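Local atomic coordinates of SAM-dependent O-methyltransferase (Thermotoga maritima, PDB entry 1O54), a protein that probably transfers a methyl group from S-adenosyl-L-methionine to N1 of adenosine 58 in tRNA, working as a homotetramer built from two dimers. Residues L185-P190 with N194-C199. Sequence-based numbering, arbitrary orientation.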
# COMPACT_ATOMS: atom_id res chain seq x y z
N LEU A 185 1.54 26.64 -10.25
CA LEU A 185 2.40 26.23 -11.32
C LEU A 185 2.64 24.74 -11.20
O LEU A 185 2.99 24.24 -10.14
CB LEU A 185 3.71 27.00 -11.28
CG LEU A 185 4.67 26.83 -12.47
CD1 LEU A 185 5.50 28.06 -12.66
CD2 LEU A 185 5.52 25.58 -12.29
N PHE A 186 2.46 24.04 -12.31
CA PHE A 186 2.77 22.61 -12.39
C PHE A 186 3.91 22.40 -13.39
O PHE A 186 3.85 22.87 -14.54
CB PHE A 186 1.58 21.79 -12.86
CG PHE A 186 1.87 20.33 -12.93
CD1 PHE A 186 2.06 19.61 -11.74
CD2 PHE A 186 2.00 19.68 -14.13
CE1 PHE A 186 2.36 18.24 -11.78
CE2 PHE A 186 2.28 18.31 -14.19
CZ PHE A 186 2.49 17.60 -13.01
N LEU A 187 4.91 21.64 -12.94
CA LEU A 187 6.12 21.44 -13.69
C LEU A 187 6.29 19.95 -13.94
O LEU A 187 6.27 19.15 -13.00
CB LEU A 187 7.30 21.94 -12.88
CG LEU A 187 8.69 21.78 -13.52
CD1 LEU A 187 8.86 22.61 -14.77
CD2 LEU A 187 9.74 22.17 -12.47
N ASP A 188 6.46 19.57 -15.21
CA ASP A 188 6.68 18.19 -15.55
C ASP A 188 7.67 18.18 -16.71
O ASP A 188 7.29 18.37 -17.87
CB ASP A 188 5.39 17.53 -15.94
CG ASP A 188 5.52 16.03 -16.17
OD1 ASP A 188 6.62 15.48 -16.11
OD2 ASP A 188 4.52 15.34 -16.44
N VAL A 189 8.93 17.99 -16.37
CA VAL A 189 10.06 18.04 -17.32
C VAL A 189 11.05 16.98 -16.85
O VAL A 189 10.94 16.50 -15.73
CB VAL A 189 10.75 19.42 -17.35
CG1 VAL A 189 9.80 20.51 -17.83
CG2 VAL A 189 11.27 19.78 -15.99
N PRO A 190 11.99 16.57 -17.69
CA PRO A 190 12.94 15.54 -17.25
C PRO A 190 13.84 15.99 -16.07
O PRO A 190 14.36 15.15 -15.32
CB PRO A 190 13.78 15.28 -18.51
CG PRO A 190 12.96 15.81 -19.65
CD PRO A 190 12.21 16.98 -19.09
N ASN A 194 16.46 22.15 -12.73
CA ASN A 194 16.99 23.22 -13.56
C ASN A 194 16.02 24.37 -13.84
O ASN A 194 16.40 25.35 -14.46
CB ASN A 194 17.50 22.64 -14.88
CG ASN A 194 18.78 21.84 -14.70
OD1 ASN A 194 19.59 22.15 -13.83
ND2 ASN A 194 18.95 20.82 -15.51
N TYR A 195 14.77 24.25 -13.38
CA TYR A 195 13.75 25.26 -13.65
C TYR A 195 13.08 25.87 -12.41
O TYR A 195 12.26 26.79 -12.55
CB TYR A 195 12.71 24.66 -14.58
CG TYR A 195 13.34 24.24 -15.88
CD1 TYR A 195 13.66 22.90 -16.12
CD2 TYR A 195 13.66 25.18 -16.85
CE1 TYR A 195 14.23 22.52 -17.28
CE2 TYR A 195 14.26 24.80 -18.01
CZ TYR A 195 14.54 23.47 -18.24
OH TYR A 195 15.15 23.12 -19.44
N ILE A 196 13.47 25.42 -11.23
CA ILE A 196 12.79 25.84 -10.00
C ILE A 196 12.92 27.35 -9.76
O ILE A 196 11.95 27.98 -9.32
CB ILE A 196 13.32 25.08 -8.77
CG1 ILE A 196 13.17 23.57 -8.92
CG2 ILE A 196 12.62 25.54 -7.50
CD1 ILE A 196 11.83 23.10 -9.21
N ASP A 197 14.07 27.94 -10.05
CA ASP A 197 14.22 29.40 -9.91
C ASP A 197 13.20 30.17 -10.75
O ASP A 197 12.54 31.08 -10.26
CB ASP A 197 15.65 29.87 -10.20
CG ASP A 197 16.14 29.53 -11.58
OD1 ASP A 197 15.60 28.63 -12.29
OD2 ASP A 197 17.13 30.14 -12.02
N LYS A 198 13.04 29.78 -12.01
CA LYS A 198 12.09 30.45 -12.89
C LYS A 198 10.66 30.28 -12.40
O LYS A 198 9.86 31.20 -12.54
CB LYS A 198 12.22 29.88 -14.30
CG LYS A 198 13.56 30.14 -14.99
CD LYS A 198 14.05 31.54 -14.82
N CYS A 199 10.34 29.08 -11.89
CA CYS A 199 9.04 28.79 -11.29
C CYS A 199 8.77 29.70 -10.10
O CYS A 199 7.73 30.33 -10.02
CB CYS A 199 8.92 27.31 -10.89
SG CYS A 199 9.03 26.21 -12.33
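L185 and C199 mark the closest backbone approach, their CA atoms 7.1 Å apart, where strand 182-187 faces the first turn of helix 196-202 after a short loop. L185, L187 and V189 all direct their CB atoms at the helix, whereas F186 turns to the other side of the sheet, toward A210 and V212. L185 forks around C199: CD2 lies 3.6 Å from SG, while CD1 reaches the CB of C199 at 3.9 Å. A small, weakly polar thiol suits this close spacing, and its rotation (chi1 -63°, SG trans to the carbonyl carbon) carries the sulfur back toward the start of the helix, where L187 CD2 meets it at 4.1 Å. Leucine's branching lets that same methyl also touch I196 CD1 at 4.0 Å, the two side chains crossing nearly at right angles; I196 starts out away from the strand, but its CG1-CD1 branch bends back (chi1 -58°, chi2 -55°). Replacing L185 with an alanine would probably open a gap beside C199 and let its thiol turn more freely. Farther along, Y195, the N-cap residue, presents its ring obliquely to V189, whose short beta-branched side chain suits a broad ring and brings CG2 3.9 Å from CD1. Hydrophobic packing thus joins the strand to the following helix of the Rossmann-like methyltransferase fold, while the strand's backbone pairs with its neighbours in the sheet. It probably helps to position the surroundings of the cofactor: D188 is predicted to bind S-adenosyl-L-methionine, as is D172, whose side chain is about 5 Å from that of Y195.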